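Local atomic coordinates of aldehyde dehydrogenase (Listeria monocytogenes, PDB entry 3K9D), a protein that probably acts as an aldehyde dehydrogenase, oxidising the aldehyde or oxo group of its substrate with NAD or NADP as acceptor. Residues T244-N247 and G248-C251; I336-S339 and R340-A344. One frame throughout, in Å; residues are numbered along the deposited sequence.

Contact 1: T244-N247 and G248-C251; sequences TFDN and GTIC
Asp246 and Thr249 meet through one short hydrogen bond, in which Thr249 OG1 donates to Asp246 OD2 at 2.6 Å. The carboxylate receives it on its anti lone pair, the one turned away from OD1. Thr249 carries OG1 between its own backbone N and carbonyl carbon (chi1 52°), which sends the hydroxyl to the carboxylate and lays CG2 3.4 Å from Asp246 O. A second, apolar contact lies nearby: Ile250 CD1 reaches the edge of the Phe245 ring, near its plane, 3.7 Å from CD2 and 3.8 Å from CE2.

The backbone brings these pairs together. Gly248 N bonds to Phe245 O at 3.0 Å, the donor standing well above the carbonyl plane. A water donates to the same Phe245 O at 2.7 Å and accepts from Ile250 N at 3.3 Å, so two donors grip this oxygen. Asn247 N closes a preceding type II turn on Thr244 O. Asp246, Asn247 and Gly248 all have positive phi, a short run of left-handed conformation, which at Gly248 (phi 80°) suits a glycine; Asn247 O is buried there without a polar partner.

Outside partners fix the aspartate. Its OD2 also forms salt bridges with Lys70 and Lys73, while OD1 takes the amide of Ile66. Phe245 lies against helix 67-85 and Leu452 of the second subunit.

What emerges is a pair of overlapping turns between helix 232-243 and strand 256-260. In the aldehyde dehydrogenase fold this is the connection that carries the active-site cysteine, and the sequence FDNGTIC is consistent with that signature.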
# COMPACT_ATOMS: atom_id res chain seq x y z
N THR A 244 28.96 14.29 -4.01
CA THR A 244 30.20 13.52 -3.98
C THR A 244 30.19 12.34 -3.00
O THR A 244 31.09 11.51 -3.04
CB THR A 244 31.43 14.40 -3.62
OG1 THR A 244 31.28 14.88 -2.28
CG2 THR A 244 31.54 15.60 -4.55
N PHE A 245 29.19 12.28 -2.13
CA PHE A 245 29.06 11.20 -1.15
C PHE A 245 28.92 9.83 -1.80
O PHE A 245 27.93 9.57 -2.48
CB PHE A 245 27.88 11.45 -0.19
CG PHE A 245 27.89 10.55 1.02
CD1 PHE A 245 28.73 10.82 2.09
CD2 PHE A 245 27.07 9.45 1.08
CE1 PHE A 245 28.75 10.00 3.20
CE2 PHE A 245 27.09 8.61 2.20
CZ PHE A 245 27.93 8.90 3.25
N ASP A 246 29.93 8.98 -1.60
CA ASP A 246 30.03 7.65 -2.21
C ASP A 246 30.05 7.72 -3.75
O ASP A 246 29.55 6.83 -4.43
CB ASP A 246 28.92 6.72 -1.69
CG ASP A 246 29.27 5.24 -1.78
OD1 ASP A 246 30.39 4.88 -1.37
OD2 ASP A 246 28.43 4.45 -2.25
N ASN A 247 30.64 8.80 -4.28
CA ASN A 247 30.57 9.18 -5.71
C ASN A 247 29.13 9.18 -6.29
O ASN A 247 28.92 8.73 -7.42
CB ASN A 247 31.50 8.30 -6.57
CG ASN A 247 32.95 8.30 -6.08
OD1 ASN A 247 33.47 9.32 -5.67
ND2 ASN A 247 33.60 7.15 -6.15
N GLY A 248 28.15 9.64 -5.51
CA GLY A 248 26.77 9.86 -6.00
C GLY A 248 25.82 8.67 -6.11
O GLY A 248 24.86 8.71 -6.88
N THR A 249 26.08 7.60 -5.35
CA THR A 249 25.25 6.38 -5.42
C THR A 249 23.86 6.45 -4.78
O THR A 249 23.01 5.60 -5.05
CB THR A 249 25.95 5.18 -4.74
OG1 THR A 249 26.35 5.58 -3.43
CG2 THR A 249 27.16 4.74 -5.55
N ILE A 250 23.65 7.41 -3.89
CA ILE A 250 22.37 7.56 -3.21
C ILE A 250 21.41 8.33 -4.13
O ILE A 250 21.78 9.34 -4.71
CB ILE A 250 22.57 8.24 -1.82
CG1 ILE A 250 23.38 7.30 -0.90
CG2 ILE A 250 21.23 8.59 -1.15
CD1 ILE A 250 23.77 7.90 0.43
N CYS A 251 20.18 7.82 -4.26
CA CYS A 251 19.15 8.35 -5.18
C CYS A 251 18.54 9.71 -4.81
O CYS A 251 17.98 10.40 -5.67
CB CYS A 251 18.00 7.34 -5.29
SG CYS A 251 17.38 6.87 -3.67
O HOH W 1 25.32 10.08 -2.95

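Contact 2: I336-S339 and R340-A344; sequences IPYS and REKLA
Lys342 folds back toward Tyr338, the middle residue of a short 3-10 turn, 337-339, in the connection between two neighbouring parallel strands, 324-328 and 346-352. Its CB already points toward the turn. CG comes to 4.0 Å from Pro337 O, and CD rests 4.0 Å from Tyr338 CD1, meeting the ring obliquely while the two side chains cross at about a right angle. Bends at chi3 (-70°) and chi4 (-66°) then curl the chain so that NZ swings round to the backbone. There the amine gives hydrogen bonds to two carbonyls: Tyr338 O, 2.9 Å away with the nitrogen above the carbonyl plane, and Arg340 O, 3.1 Å away and approached almost head-on at 166°. A lysine buried in this way offers its positive charge to main-chain dipoles, which would probably stabilise it.

The opposite end of the tyrosine is held too, since Tyr338 OH bonds to Ala284 O and the ring packs on helix 281-291. Arg340 continues the turn, its N donating to Pro337 O at 3.2 Å. Its aliphatic part passes Ile336 O, with CG 3.6 Å from that oxygen, before the guanidinium leaves the turn for Glu369, Gly296 and Ala334.

Ile336 O is itself doubly occupied. Ser339 N reaches it in the usual 3-10 fashion, and Ser339 OG donates to it at 2.7 Å, lying in the carbonyl plane on a lone pair.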
# COMPACT_ATOMS: atom_id res chain seq x y z
N ILE A 336 18.08 13.88 -23.62
CA ILE A 336 18.93 14.85 -22.93
C ILE A 336 19.48 14.22 -21.63
O ILE A 336 18.83 14.27 -20.58
CB ILE A 336 18.19 16.21 -22.71
CG1 ILE A 336 18.15 17.04 -24.00
CG2 ILE A 336 18.89 17.08 -21.69
CD1 ILE A 336 16.99 16.77 -24.93
N PRO A 337 20.66 13.57 -21.71
CA PRO A 337 21.27 12.85 -20.57
C PRO A 337 21.45 13.65 -19.25
O PRO A 337 21.30 13.07 -18.18
CB PRO A 337 22.62 12.39 -21.12
CG PRO A 337 22.88 13.26 -22.31
CD PRO A 337 21.51 13.47 -22.91
N TYR A 338 21.73 14.95 -19.33
CA TYR A 338 21.89 15.77 -18.11
C TYR A 338 20.60 16.03 -17.33
O TYR A 338 20.63 16.31 -16.12
CB TYR A 338 22.61 17.10 -18.42
CG TYR A 338 24.02 16.87 -18.89
CD1 TYR A 338 24.94 16.20 -18.08
CD2 TYR A 338 24.44 17.31 -20.15
CE1 TYR A 338 26.24 15.97 -18.51
CE2 TYR A 338 25.73 17.07 -20.59
CZ TYR A 338 26.63 16.41 -19.76
OH TYR A 338 27.92 16.18 -20.18
N SER A 339 19.46 15.93 -18.02
CA SER A 339 18.15 16.08 -17.41
C SER A 339 17.66 14.80 -16.73
O SER A 339 16.52 14.74 -16.27
CB SER A 339 17.12 16.55 -18.45
OG SER A 339 16.77 15.49 -19.34
N ARG A 340 18.53 13.80 -16.65
CA ARG A 340 18.19 12.46 -16.15
C ARG A 340 19.13 11.99 -15.03
O ARG A 340 20.13 12.65 -14.71
CB ARG A 340 18.17 11.45 -17.31
CG ARG A 340 17.21 11.84 -18.46
CD ARG A 340 17.22 10.82 -19.59
NE ARG A 340 17.09 9.45 -19.09
CZ ARG A 340 17.20 8.36 -19.86
NH1 ARG A 340 17.07 7.15 -19.32
NH2 ARG A 340 17.44 8.48 -21.15
N GLU A 341 18.81 10.85 -14.43
CA GLU A 341 19.51 10.38 -13.25
C GLU A 341 20.91 9.89 -13.60
O GLU A 341 21.09 8.97 -14.40
CB GLU A 341 18.68 9.31 -12.53
CG GLU A 341 19.36 8.66 -11.33
CD GLU A 341 18.68 7.38 -10.94
OE1 GLU A 341 18.71 6.41 -11.74
OE2 GLU A 341 18.11 7.33 -9.84
N LYS A 342 21.91 10.58 -13.05
CA LYS A 342 23.31 10.23 -13.23
C LYS A 342 23.80 9.92 -11.84
O LYS A 342 23.97 10.81 -11.01
CB LYS A 342 24.11 11.41 -13.80
CG LYS A 342 23.48 12.08 -15.00
CD LYS A 342 24.04 13.47 -15.27
CE LYS A 342 23.63 14.52 -14.24
NZ LYS A 342 22.18 14.88 -14.15
N LEU A 343 24.00 8.64 -11.56
CA LEU A 343 24.38 8.21 -10.22
C LEU A 343 25.90 8.29 -10.10
O LEU A 343 26.57 7.27 -9.98
CB LEU A 343 23.88 6.79 -9.94
CG LEU A 343 22.39 6.59 -9.65
CD1 LEU A 343 22.10 5.11 -9.42
CD2 LEU A 343 21.93 7.42 -8.45
N ALA A 344 26.40 9.52 -10.13
CA ALA A 344 27.81 9.83 -10.34
C ALA A 344 28.00 11.31 -10.03
O ALA A 344 27.04 12.08 -10.13
CB ALA A 344 28.18 9.55 -11.81

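How the contacts relate
Both contacts are buried turns that lead into neighbouring strands of the parallel sheet: contact 1 precedes strand 256-260, contact 2 strand 346-352. Their centres lie about 13 Å apart, and they touch where Leu343 CD2 packs 3.6 Å from Gly248 O. Gly304 joins them further, its carbonyl taking Asn247 ND2 while its backbone bonds to Leu343. The chemistry differs with position. Contact 1, nearer the centre of the chain and also meeting the second subunit, buries a carboxylate among lysines and uses a water. Contact 2 lies wholly within its own chain and has the reverse polarity, a buried amine that bonds to main-chain carbonyls.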